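Long-range contacts in oxaloacetate acetyl hydrolase (Cryphonectria parasitica, PDB 3LYE), which belongs to the phosphoenolpyruvate phosphomutase family of TIM-barrel proteins and assembles as four chains, with calcium ions bound in the model: residues Gly31-Leu36 / Ala249-Ala254; Arg201-Ala206 / Pro229-Glu234; Gln205-Val210 / Lys237-Arg242; Leu220-Asn225 / Met244-Ala249. One frame throughout, in Å; residues are numbered along the deposited sequence.

Contact 1: residues Gly31-Leu36 / Ala249-Ala254; sequences GVYDGL and ATLAPA
Tyr-33 and Leu-251 illustrate how an aromatic ring can be fixed by different partners over its faces and at its edge. Methyl CD1 of Leu-251 sits over the middle of the Tyr-33 ring, 3.7 Å from the centroid and only 2° off the ring normal, a CH-pi contact in which the two side chains cross at about a right angle. On the opposite face lies Asp-34 OD2, displaced toward the rim; that oxygen is hydrogen-bonded to Ser-37 OG, while OD1 is hydrogen-bonded to Ser-59 OG of the second subunit. Thr-250 approaches from the edge, its OG1 close to the ring plane and 3.3 Å from Tyr-33 CD2. At the far end the phenol oxygen OH passes Ala-254 CB at 3.4 Å. Tyr-33 reaches this position with CG tucked between its own N and carbonyl carbon (chi1 65°), which swings the ring across to the start of helix 251-268.

The hydroxyl OG1 of Thr-250 also donates to Gly-31 O at 2.8 Å, lying in the carbonyl plane on a lone pair with an angle of 141° at the oxygen. A water gives a second bond to Gly-31 O (3.0 Å) and accepts from Leu-251 N (3.1 Å), so two donors grip this buried carbonyl while the first helical N-H is satisfied.

Leu-251 packs in addition on Leu-36 of the second subunit. The whole arrangement belongs to the C-terminal rim of a beta/alpha barrel, where neighbouring strands 27-32 and 243-247 turn outward into their helices.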
loop_
_atom_site.group_PDB
_atom_site.type_symbol
_atom_site.label_atom_id
_atom_site.label_comp_id
_atom_site.label_asym_id
_atom_site.label_seq_id
_atom_site.Cartn_x
_atom_site.Cartn_y
_atom_site.Cartn_z
ATOM N N GLY A 31 4.159 -4.904 -23.712
ATOM C CA GLY A 31 3.300 -4.750 -22.552
ATOM C C GLY A 31 3.726 -5.690 -21.439
ATOM O O GLY A 31 3.720 -6.887 -21.592
ATOM N N VAL A 32 4.086 -5.101 -20.316
ATOM C CA VAL A 32 4.524 -5.756 -19.105
ATOM C C VAL A 32 3.513 -5.441 -18.012
ATOM O O VAL A 32 2.820 -4.444 -18.068
ATOM C CB VAL A 32 5.973 -5.434 -18.739
ATOM C CG1 VAL A 32 6.916 -5.827 -19.864
ATOM C CG2 VAL A 32 6.130 -3.989 -18.403
ATOM N N TYR A 33 3.503 -6.263 -16.973
ATOM C CA TYR A 33 2.517 -6.109 -15.941
ATOM C C TYR A 33 2.944 -6.422 -14.524
ATOM O O TYR A 33 2.141 -6.289 -13.591
ATOM C CB TYR A 33 1.349 -7.070 -16.262
ATOM C CG TYR A 33 1.689 -8.527 -16.211
ATOM C CD1 TYR A 33 1.578 -9.235 -15.028
ATOM C CD2 TYR A 33 2.133 -9.201 -17.337
ATOM C CE1 TYR A 33 1.898 -10.564 -14.963
ATOM C CE2 TYR A 33 2.450 -10.551 -17.282
ATOM C CZ TYR A 33 2.341 -11.233 -16.084
ATOM O OH TYR A 33 2.606 -12.588 -16.057
ATOM N N ASP A 34 4.200 -6.809 -14.346
ATOM C CA ASP A 34 4.733 -7.165 -13.040
ATOM C C ASP A 34 6.239 -7.140 -13.105
ATOM O O ASP A 34 6.820 -6.786 -14.162
ATOM C CB ASP A 34 4.186 -8.500 -12.536
ATOM C CG ASP A 34 4.846 -9.717 -13.178
ATOM O OD1 ASP A 34 4.843 -10.790 -12.524
ATOM O OD2 ASP A 34 5.345 -9.607 -14.327
ATOM N N GLY A 35 6.888 -7.528 -12.024
ATOM C CA GLY A 35 8.326 -7.471 -11.990
ATOM C C GLY A 35 9.012 -8.478 -12.890
ATOM O O GLY A 35 9.988 -8.157 -13.547
ATOM N N LEU A 36 8.457 -9.678 -12.968
ATOM C CA LEU A 36 9.042 -10.707 -13.798
ATOM C C LEU A 36 8.954 -10.346 -15.276
ATOM O O LEU A 36 9.932 -10.425 -16.006
ATOM C CB LEU A 36 8.370 -12.033 -13.525
ATOM C CG LEU A 36 8.936 -13.210 -14.311
ATOM C CD1 LEU A 36 10.417 -13.498 -13.940
ATOM C CD2 LEU A 36 8.100 -14.436 -14.163
ATOM N N ALA A 249 1.061 -8.790 -24.519
ATOM C CA ALA A 249 2.226 -9.501 -25.034
ATOM C C ALA A 249 2.837 -10.444 -24.043
ATOM O O ALA A 249 3.482 -11.409 -24.443
ATOM C CB ALA A 249 3.299 -8.547 -25.474
ATOM N N THR A 250 2.734 -10.136 -22.746
ATOM C CA THR A 250 3.306 -11.023 -21.750
ATOM C C THR A 250 2.267 -11.708 -20.885
ATOM O O THR A 250 2.477 -12.855 -20.502
ATOM C CB THR A 250 4.386 -10.309 -20.886
ATOM O OG1 THR A 250 3.821 -9.235 -20.123
ATOM C CG2 THR A 250 5.540 -9.771 -21.739
ATOM N N LEU A 251 1.127 -11.059 -20.640
ATOM C CA LEU A 251 0.089 -11.678 -19.801
ATOM C C LEU A 251 -0.486 -12.920 -20.463
ATOM O O LEU A 251 -0.692 -13.948 -19.818
ATOM C CB LEU A 251 -1.036 -10.663 -19.522
ATOM C CG LEU A 251 -2.025 -11.051 -18.423
ATOM C CD1 LEU A 251 -1.414 -10.853 -17.060
ATOM C CD2 LEU A 251 -3.255 -10.233 -18.522
ATOM N N ALA A 252 -0.737 -12.848 -21.770
ATOM C CA ALA A 252 -1.306 -13.976 -22.543
ATOM C C ALA A 252 -0.425 -15.223 -22.556
ATOM O O ALA A 252 -0.884 -16.294 -22.156
ATOM C CB ALA A 252 -1.729 -13.531 -23.950
ATOM N N PRO A 253 0.835 -15.105 -22.962
ATOM C CA PRO A 253 1.644 -16.331 -22.927
ATOM C C PRO A 253 1.889 -16.799 -21.499
ATOM O O PRO A 253 2.030 -18.002 -21.309
ATOM C CB PRO A 253 2.954 -15.920 -23.600
ATOM C CG PRO A 253 2.979 -14.384 -23.488
ATOM C CD PRO A 253 1.544 -13.991 -23.623
ATOM N N ALA A 254 1.956 -15.908 -20.515
ATOM C CA ALA A 254 2.165 -16.365 -19.142
ATOM C C ALA A 254 0.965 -17.262 -18.774
ATOM O O ALA A 254 1.145 -18.336 -18.207
ATOM C CB ALA A 254 2.246 -15.182 -18.211
HETATM O O HOH W 1 0.981 -7.985 -21.247
#

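Contact 2: residues Arg201-Ala206 / Pro229-Glu234; sequences RSKEQA and PLITVE
Ser-202 and Pro-229 bring their CA atoms to 6.0 Å where two loops pass each other, each about to enter a helix. These are the turns ahead of helices 203-213 and 233-239 in the beta/alpha barrel, and both helices open with a side-chain N-cap. Pro-229 turns its ring to the first loop: CG rests 3.7 Å from Ser-202 CA, and CD lies equally close to Arg-201 O. Lys-203 runs past Ile-231 in the opposite direction, its CG 4.0 Å from Ile-231 CG1. The lysine chain then bends at chi3 (57°), and its ammonium end reaches a salt bridge with Glu-235, so the aliphatic part covers Ile-231 while the charge is answered in the next helix. Deeper in, Ile-231 CD1 meets Ala-206 CB at 4.2 Å, the buried end of an otherwise open contact.

The caps differ in their partners. Thr-232 caps its helix through OG1, and Thr-232 N donates to Glu-235 OE1, consistent with a capping box. Ser-202 OG accepts from Gln-205 N at 3.1 Å, and the extended Gln-205 side chain reaches the turn before the helix, where OE1 accepts from Arg-201 N at 2.8 Å, nearly straight at 175° and tilted 20° from the amide carbonyl plane.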
loop_
_atom_site.group_PDB
_atom_site.type_symbol
_atom_site.label_atom_id
_atom_site.label_comp_id
_atom_site.label_asym_id
_atom_site.label_seq_id
_atom_site.Cartn_x
_atom_site.Cartn_y
_atom_site.Cartn_z
ATOM N N ARG A 201 -9.978 -0.542 -37.360
ATOM C CA ARG A 201 -10.714 -1.651 -37.957
ATOM C C ARG A 201 -9.942 -2.227 -39.141
ATOM O O ARG A 201 -10.209 -3.336 -39.567
ATOM C CB ARG A 201 -12.125 -1.205 -38.356
ATOM C CG ARG A 201 -13.020 -1.044 -37.125
ATOM C CD ARG A 201 -14.436 -0.541 -37.410
ATOM N NE ARG A 201 -15.344 -0.869 -36.305
ATOM C CZ ARG A 201 -15.352 -0.246 -35.127
ATOM N NH1 ARG A 201 -16.208 -0.617 -34.182
ATOM N NH2 ARG A 201 -14.514 0.755 -34.889
ATOM N N SER A 202 -8.988 -1.479 -39.679
ATOM C CA SER A 202 -8.197 -1.944 -40.806
ATOM C C SER A 202 -6.852 -1.245 -40.900
ATOM O O SER A 202 -6.637 -0.199 -40.305
ATOM C CB SER A 202 -8.933 -1.709 -42.129
ATOM O OG SER A 202 -8.932 -0.328 -42.447
ATOM N N LYS A 203 -5.955 -1.823 -41.692
ATOM C CA LYS A 203 -4.630 -1.245 -41.872
ATOM C C LYS A 203 -4.727 0.063 -42.661
ATOM O O LYS A 203 -3.969 1.000 -42.416
ATOM C CB LYS A 203 -3.721 -2.228 -42.589
ATOM C CG LYS A 203 -3.563 -3.530 -41.829
ATOM C CD LYS A 203 -2.860 -4.569 -42.656
ATOM C CE LYS A 203 -1.506 -4.112 -43.134
ATOM N NZ LYS A 203 -0.947 -5.118 -44.071
ATOM N N GLU A 204 -5.674 0.132 -43.596
ATOM C CA GLU A 204 -5.855 1.323 -44.399
ATOM C C GLU A 204 -6.216 2.484 -43.491
ATOM O O GLU A 204 -5.697 3.576 -43.629
ATOM C CB GLU A 204 -6.960 1.081 -45.448
ATOM C CG GLU A 204 -7.582 2.348 -46.009
ATOM C CD GLU A 204 -8.449 2.129 -47.252
ATOM O OE1 GLU A 204 -9.091 3.116 -47.669
ATOM O OE2 GLU A 204 -8.478 1.022 -47.839
ATOM N N GLN A 205 -7.092 2.220 -42.538
ATOM C CA GLN A 205 -7.530 3.238 -41.611
ATOM C C GLN A 205 -6.387 3.688 -40.715
ATOM O O GLN A 205 -6.274 4.869 -40.410
ATOM C CB GLN A 205 -8.693 2.701 -40.814
ATOM C CG GLN A 205 -9.365 3.661 -39.924
ATOM C CD GLN A 205 -10.451 2.963 -39.175
ATOM O OE1 GLN A 205 -10.185 2.053 -38.392
ATOM N NE2 GLN A 205 -11.695 3.353 -39.432
ATOM N N ALA A 206 -5.514 2.758 -40.335
ATOM C CA ALA A 206 -4.381 3.106 -39.475
ATOM C C ALA A 206 -3.426 4.063 -40.197
ATOM O O ALA A 206 -3.019 5.079 -39.628
ATOM C CB ALA A 206 -3.628 1.849 -39.028
ATOM N N PRO A 229 -6.958 -5.737 -36.656
ATOM C CA PRO A 229 -6.112 -6.541 -37.539
ATOM C C PRO A 229 -4.654 -6.584 -37.106
ATOM O O PRO A 229 -4.146 -5.680 -36.440
ATOM C CB PRO A 229 -6.238 -5.830 -38.886
ATOM C CG PRO A 229 -6.604 -4.442 -38.530
ATOM C CD PRO A 229 -7.498 -4.555 -37.359
ATOM N N LEU A 230 -3.970 -7.630 -37.538
ATOM C CA LEU A 230 -2.577 -7.797 -37.209
ATOM C C LEU A 230 -1.720 -6.871 -38.046
ATOM O O LEU A 230 -1.878 -6.794 -39.259
ATOM C CB LEU A 230 -2.156 -9.232 -37.498
ATOM C CG LEU A 230 -0.729 -9.679 -37.146
ATOM C CD1 LEU A 230 -0.430 -9.520 -35.681
ATOM C CD2 LEU A 230 -0.543 -11.133 -37.538
ATOM N N ILE A 231 -0.875 -6.104 -37.371
ATOM C CA ILE A 231 0.038 -5.182 -38.020
ATOM C C ILE A 231 1.431 -5.504 -37.457
ATOM O O ILE A 231 1.619 -5.547 -36.245
ATOM C CB ILE A 231 -0.318 -3.712 -37.738
ATOM C CG1 ILE A 231 -1.702 -3.389 -38.321
ATOM C CG2 ILE A 231 0.738 -2.811 -38.332
ATOM C CD1 ILE A 231 -2.270 -2.031 -37.984
ATOM N N THR A 232 2.395 -5.808 -38.323
ATOM C CA THR A 232 3.733 -6.113 -37.824
ATOM C C THR A 232 4.494 -4.835 -37.513
ATOM O O THR A 232 4.079 -3.745 -37.880
ATOM C CB THR A 232 4.575 -6.897 -38.842
ATOM O OG1 THR A 232 4.860 -6.055 -39.970
ATOM C CG2 THR A 232 3.828 -8.123 -39.343
ATOM N N VAL A 233 5.613 -4.987 -36.815
ATOM C CA VAL A 233 6.441 -3.847 -36.469
ATOM C C VAL A 233 6.905 -3.170 -37.772
ATOM O O VAL A 233 6.837 -1.953 -37.899
ATOM C CB VAL A 233 7.626 -4.299 -35.615
ATOM C CG1 VAL A 233 8.722 -3.243 -35.570
ATOM C CG2 VAL A 233 7.149 -4.702 -34.205
ATOM N N GLU A 234 7.345 -3.954 -38.754
ATOM C CA GLU A 234 7.796 -3.364 -40.017
ATOM C C GLU A 234 6.689 -2.586 -40.699
ATOM O O GLU A 234 6.937 -1.520 -41.243
ATOM C CB GLU A 234 8.302 -4.455 -40.949
ATOM C CG GLU A 234 9.625 -5.026 -40.502
ATOM C CD GLU A 234 10.192 -6.034 -41.493
ATOM O OE1 GLU A 234 9.740 -6.053 -42.667
ATOM O OE2 GLU A 234 11.089 -6.810 -41.093
#

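Contact 3: residues Gln205-Val210 / Lys237-Arg242; sequences QAAAAV and KAMGFR
Val-210 and Phe-241 supply the aromatic part of this contact. Methyl CG2 of Val-210 presses on the centre of the phenylalanine face, 3.5 Å from the centroid and 8° off the normal, a CH-pi contact. The valine holds this methyl beside its own N, because CG1 takes the place anti to that N (chi1 170°) and points instead at the end of the neighbouring helix, 3.4 Å from Met-239 O.

Apolar contacts extend the interface. Ala-206 CB lies at the edge of the Phe-241 ring, in its plane and 3.9 Å from CE2, and touches Met-239 SD at 3.8 Å; the sulfur too lies in the plane of the ring. One step along, Ala-207 CB meets the methionine chain lower down, 4.0 Å from CG. The ring lies close to the helix backbone, Phe-241 CZ coming to 3.7 Å from Ala-206 O.

The polar link is a single water that donates to Ala-207 O at 2.6 Å and to Met-239 O at 2.8 Å, joining a mid-helix carbonyl to one at a helix end. That end is a Schellman motif, in which Gly-240 takes a positive phi of 103° and the chain turns toward Phe-241.

Met-239 and Phe-241 both rest in addition on Leu-220 of strand 219-223. Two adjacent helices, 203-213 and 233-239, packed side by side over the strand between them in sequence, are characteristic of the outer layer of a TIM barrel.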
loop_
_atom_site.group_PDB
_atom_site.type_symbol
_atom_site.label_atom_id
_atom_site.label_comp_id
_atom_site.label_asym_id
_atom_site.label_seq_id
_atom_site.Cartn_x
_atom_site.Cartn_y
_atom_site.Cartn_z
ATOM N N GLN A 205 -7.092 2.220 -42.538
ATOM C CA GLN A 205 -7.530 3.238 -41.611
ATOM C C GLN A 205 -6.387 3.688 -40.715
ATOM O O GLN A 205 -6.274 4.869 -40.410
ATOM C CB GLN A 205 -8.693 2.701 -40.814
ATOM C CG GLN A 205 -9.365 3.661 -39.924
ATOM C CD GLN A 205 -10.451 2.963 -39.175
ATOM O OE1 GLN A 205 -10.185 2.053 -38.392
ATOM N NE2 GLN A 205 -11.695 3.353 -39.432
ATOM N N ALA A 206 -5.514 2.758 -40.335
ATOM C CA ALA A 206 -4.381 3.106 -39.475
ATOM C C ALA A 206 -3.426 4.063 -40.197
ATOM O O ALA A 206 -3.019 5.079 -39.628
ATOM C CB ALA A 206 -3.628 1.849 -39.028
ATOM N N ALA A 207 -3.109 3.766 -41.458
ATOM C CA ALA A 207 -2.193 4.612 -42.219
ATOM C C ALA A 207 -2.765 5.996 -42.480
ATOM O O ALA A 207 -2.027 6.994 -42.544
ATOM C CB ALA A 207 -1.825 3.951 -43.539
ATOM N N ALA A 208 -4.087 6.053 -42.608
ATOM C CA ALA A 208 -4.772 7.311 -42.868
ATOM C C ALA A 208 -4.770 8.203 -41.648
ATOM O O ALA A 208 -4.661 9.424 -41.779
ATOM C CB ALA A 208 -6.190 7.051 -43.326
ATOM N N ALA A 209 -4.905 7.624 -40.466
ATOM C CA ALA A 209 -4.903 8.444 -39.259
ATOM C C ALA A 209 -3.522 9.085 -39.126
ATOM O O ALA A 209 -3.394 10.255 -38.762
ATOM C CB ALA A 209 -5.212 7.608 -38.037
ATOM N N VAL A 210 -2.482 8.307 -39.410
ATOM C CA VAL A 210 -1.128 8.831 -39.320
ATOM C C VAL A 210 -0.979 10.026 -40.282
ATOM O O VAL A 210 -0.431 11.071 -39.924
ATOM C CB VAL A 210 -0.072 7.769 -39.656
ATOM C CG1 VAL A 210 1.285 8.445 -39.778
ATOM C CG2 VAL A 210 -0.034 6.659 -38.596
ATOM N N LYS A 237 5.923 0.714 -38.901
ATOM C CA LYS A 237 6.993 1.675 -39.155
ATOM C C LYS A 237 6.797 2.326 -40.519
ATOM O O LYS A 237 6.952 3.543 -40.694
ATOM C CB LYS A 237 8.331 0.943 -39.063
ATOM C CG LYS A 237 9.510 1.688 -39.622
ATOM C CD LYS A 237 10.002 2.705 -38.639
ATOM C CE LYS A 237 11.136 3.540 -39.221
ATOM N NZ LYS A 237 12.453 2.915 -38.900
ATOM N N ALA A 238 6.461 1.505 -41.507
ATOM C CA ALA A 238 6.246 2.037 -42.848
ATOM C C ALA A 238 5.010 2.962 -42.914
ATOM O O ALA A 238 4.989 3.930 -43.692
ATOM C CB ALA A 238 6.161 0.899 -43.849
ATOM N N MET A 239 4.006 2.673 -42.076
ATOM C CA MET A 239 2.765 3.470 -42.003
ATOM C C MET A 239 3.067 4.848 -41.400
ATOM O O MET A 239 2.267 5.772 -41.545
ATOM C CB MET A 239 1.727 2.809 -41.068
ATOM C CG MET A 239 0.893 1.687 -41.710
ATOM S SD MET A 239 -0.291 0.935 -40.549
ATOM C CE MET A 239 0.691 0.422 -39.158
ATOM N N GLY A 240 4.183 4.964 -40.678
ATOM C CA GLY A 240 4.588 6.219 -40.056
ATOM C C GLY A 240 4.381 6.385 -38.557
ATOM O O GLY A 240 4.588 7.472 -38.037
ATOM N N PHE A 241 3.925 5.348 -37.881
ATOM C CA PHE A 241 3.718 5.424 -36.443
ATOM C C PHE A 241 5.066 5.653 -35.768
ATOM O O PHE A 241 6.092 5.224 -36.280
ATOM C CB PHE A 241 3.079 4.122 -35.927
ATOM C CG PHE A 241 1.598 4.013 -36.206
ATOM C CD1 PHE A 241 0.687 4.684 -35.414
ATOM C CD2 PHE A 241 1.127 3.241 -37.249
ATOM C CE1 PHE A 241 -0.653 4.626 -35.675
ATOM C CE2 PHE A 241 -0.226 3.149 -37.503
ATOM C CZ PHE A 241 -1.113 3.838 -36.717
ATOM N N ARG A 242 5.072 6.309 -34.606
ATOM C CA ARG A 242 6.324 6.559 -33.883
ATOM C C ARG A 242 6.485 5.670 -32.656
ATOM O O ARG A 242 7.590 5.495 -32.193
ATOM C CB ARG A 242 6.480 8.027 -33.499
ATOM C CG ARG A 242 6.725 8.909 -34.717
ATOM C CD ARG A 242 7.971 8.511 -35.560
ATOM N NE ARG A 242 9.092 8.154 -34.730
ATOM C CZ ARG A 242 9.749 8.969 -33.912
ATOM N NH1 ARG A 242 9.442 10.265 -33.877
ATOM N NH2 ARG A 242 10.705 8.473 -33.112
HETATM O O HOH W 2 0.516 7.049 -43.278
#

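Contact 4: residues Leu220-Asn225 / Met244-Ala249; sequences LNSVEN and MIFSFA. With CA (calcium ion), chain C.
Asn-221 crosses Ile-245 obliquely on its way to Ser-247. Its CB lies 3.9 Å from Ile-245 CG1, and its CG, anti to the backbone N (chi1 178°), sits near that same carbon and Ser-247 OG. At the tip, OD1 passes Ile-245 CG1 at 3.4 Å and accepts from Ser-247 OG at 2.7 Å; the hydroxyl lies in the amide carbonyl plane, on a lone pair, with an angle of 124° at OD1. The other tip, ND2, donates to a water, which in turn donates to Ser-247 OG; ND2 is also hydrogen-bonded to Glu-198 OE1. Carboxamide and hydroxyl are therefore joined both directly and through water, which fixes the rotation of the amide.

The backbones beneath are parallel strands of a beta-alpha-beta unit of the barrel, 219-223 and 243-247, connected by helix 233-239. Ile-245 N donates to Leu-220 O at 3.0 Å, Ser-222 N to Ile-245 O at 2.9 Å, and Glu-224 N to Ser-247 O at 3.1 Å; the bond from Ser-247 N to Ser-222 O is weak. A water donates to both Ser-222 O and Ser-247 O.

On the face of the sheet turned to that helix, Leu-220 and Met-244 lie alongside, CD2 to CE 3.8 Å, while Ser-222 CB packs against Phe-246. Past the strand, the chain of Glu-224 bends at chi2 (64°), and its OE1 binds a calcium ion at 2.3 Å. Asn-225 OD1 binds it too, together with two waters and with Thr-273 O and Asp-275 OD1 of the second subunit.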
loop_
_atom_site.group_PDB
_atom_site.type_symbol
_atom_site.label_atom_id
_atom_site.label_comp_id
_atom_site.label_asym_id
_atom_site.label_seq_id
_atom_site.Cartn_x
_atom_site.Cartn_y
_atom_site.Cartn_z
ATOM N N LEU A 220 0.535 3.314 -31.971
ATOM C CA LEU A 220 -0.296 2.193 -32.380
ATOM C C LEU A 220 -0.359 1.184 -31.234
ATOM O O LEU A 220 0.664 0.722 -30.768
ATOM C CB LEU A 220 0.309 1.496 -33.610
ATOM C CG LEU A 220 -0.421 0.263 -34.112
ATOM C CD1 LEU A 220 -1.837 0.581 -34.527
ATOM C CD2 LEU A 220 0.331 -0.361 -35.248
ATOM N N ASN A 221 -1.555 0.857 -30.776
ATOM C CA ASN A 221 -1.732 -0.127 -29.721
ATOM C C ASN A 221 -2.147 -1.459 -30.323
ATOM O O ASN A 221 -3.247 -1.592 -30.850
ATOM C CB ASN A 221 -2.795 0.306 -28.744
ATOM C CG ASN A 221 -3.041 -0.729 -27.659
ATOM O OD1 ASN A 221 -2.183 -1.555 -27.329
ATOM N ND2 ASN A 221 -4.233 -0.702 -27.113
ATOM N N SER A 222 -1.225 -2.409 -30.283
ATOM C CA SER A 222 -1.440 -3.767 -30.779
ATOM C C SER A 222 -1.978 -4.632 -29.622
ATOM O O SER A 222 -1.305 -4.815 -28.641
ATOM C CB SER A 222 -0.108 -4.305 -31.277
ATOM O OG SER A 222 -0.272 -5.576 -31.866
ATOM N N VAL A 223 -3.177 -5.165 -29.759
ATOM C CA VAL A 223 -3.810 -5.981 -28.731
ATOM C C VAL A 223 -3.748 -7.417 -29.204
ATOM O O VAL A 223 -4.476 -7.832 -30.119
ATOM C CB VAL A 223 -5.237 -5.506 -28.529
ATOM C CG1 VAL A 223 -5.933 -6.330 -27.462
ATOM C CG2 VAL A 223 -5.236 -4.010 -28.192
ATOM N N GLU A 224 -2.884 -8.200 -28.573
ATOM C CA GLU A 224 -2.745 -9.581 -29.010
ATOM C C GLU A 224 -4.035 -10.373 -28.813
ATOM O O GLU A 224 -4.629 -10.402 -27.738
ATOM C CB GLU A 224 -1.570 -10.230 -28.286
ATOM C CG GLU A 224 -1.348 -11.702 -28.639
ATOM C CD GLU A 224 -0.963 -11.934 -30.120
ATOM O OE1 GLU A 224 -0.976 -13.112 -30.559
ATOM O OE2 GLU A 224 -0.668 -10.967 -30.857
ATOM N N ASN A 225 -4.492 -10.963 -29.908
ATOM C CA ASN A 225 -5.704 -11.789 -29.944
ATOM C C ASN A 225 -6.965 -10.972 -29.716
ATOM O O ASN A 225 -8.012 -11.509 -29.342
ATOM C CB ASN A 225 -5.581 -12.959 -28.986
ATOM C CG ASN A 225 -4.448 -13.877 -29.352
ATOM O OD1 ASN A 225 -4.038 -13.924 -30.509
ATOM N ND2 ASN A 225 -3.924 -14.597 -28.383
ATOM N N MET A 244 4.781 1.948 -30.765
ATOM C CA MET A 244 3.883 0.812 -30.926
ATOM C C MET A 244 3.977 0.055 -29.600
ATOM O O MET A 244 5.060 -0.335 -29.171
ATOM C CB MET A 244 4.282 -0.083 -32.083
ATOM C CG MET A 244 3.322 -1.197 -32.358
ATOM S SD MET A 244 3.773 -1.977 -33.914
ATOM C CE MET A 244 2.513 -3.239 -34.092
ATOM N N ILE A 245 2.838 -0.106 -28.951
ATOM C CA ILE A 245 2.756 -0.795 -27.670
ATOM C C ILE A 245 2.065 -2.115 -27.900
ATOM O O ILE A 245 1.206 -2.236 -28.767
ATOM C CB ILE A 245 2.110 0.062 -26.575
ATOM C CG1 ILE A 245 0.624 0.306 -26.842
ATOM C CG2 ILE A 245 2.885 1.387 -26.444
ATOM C CD1 ILE A 245 -0.007 1.198 -25.813
ATOM N N PHE A 246 2.440 -3.105 -27.101
ATOM C CA PHE A 246 1.901 -4.431 -27.249
ATOM C C PHE A 246 1.136 -4.942 -26.028
ATOM O O PHE A 246 1.710 -5.585 -25.139
ATOM C CB PHE A 246 3.073 -5.345 -27.628
ATOM C CG PHE A 246 3.604 -5.086 -28.998
ATOM C CD1 PHE A 246 3.177 -5.826 -30.077
ATOM C CD2 PHE A 246 4.525 -4.086 -29.209
ATOM C CE1 PHE A 246 3.658 -5.559 -31.341
ATOM C CE2 PHE A 246 4.981 -3.803 -30.484
ATOM C CZ PHE A 246 4.558 -4.548 -31.552
ATOM N N SER A 247 -0.159 -4.638 -26.016
ATOM C CA SER A 247 -1.066 -5.057 -24.960
ATOM C C SER A 247 -1.198 -6.582 -25.025
ATOM O O SER A 247 -1.345 -7.183 -26.072
ATOM C CB SER A 247 -2.426 -4.395 -25.102
ATOM O OG SER A 247 -2.267 -2.998 -25.048
ATOM N N PHE A 248 -1.154 -7.188 -23.860
ATOM C CA PHE A 248 -1.244 -8.618 -23.651
ATOM C C PHE A 248 -0.033 -9.436 -24.141
ATOM O O PHE A 248 -0.073 -10.653 -24.073
ATOM C CB PHE A 248 -2.551 -9.185 -24.226
ATOM C CG PHE A 248 -3.768 -8.603 -23.608
ATOM C CD1 PHE A 248 -4.446 -7.556 -24.206
ATOM C CD2 PHE A 248 -4.238 -9.077 -22.414
ATOM C CE1 PHE A 248 -5.573 -7.009 -23.609
ATOM C CE2 PHE A 248 -5.358 -8.507 -21.814
ATOM C CZ PHE A 248 -6.023 -7.481 -22.409
ATOM N N ALA A 249 1.061 -8.790 -24.519
ATOM C CA ALA A 249 2.226 -9.501 -25.034
ATOM C C ALA A 249 2.837 -10.444 -24.043
ATOM O O ALA A 249 3.482 -11.409 -24.443
ATOM C CB ALA A 249 3.299 -8.547 -25.474
HETATM CA CA CA C . -2.231 -14.573 -31.824
HETATM O O HOH W 3 -4.912 -2.537 -24.569
HETATM O O HOH W 4 0.348 -7.284 -28.121
HETATM O O HOH W 5 -0.535 -15.352 -33.270
HETATM O O HOH W 6 -2.769 -12.958 -33.397
#

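In the fold
Contact 1 encloses the other three along the chain. Within it, helix 203-213, strand 219-223, helix 233-239 and strand 243-247 follow in turn, so the segments of contact 4 alternate with those of contacts 2 and 3. Contact 2 joins the start of helix 203-213 to the loop leading into helix 233-239, and contact 3 joins the first helix further along to the end of the second, their centres about 8 Å apart. Contact 4 lies inward, its centre about 12 and 15 Å from theirs; Leu-220 packs on Ile-231, Met-239 and Phe-241. Contacts 4 and 1 share Ala-249, their centres about 12 Å apart. Contacts 1, 2 and 4 touch the second subunit; no other chain touches contact 3.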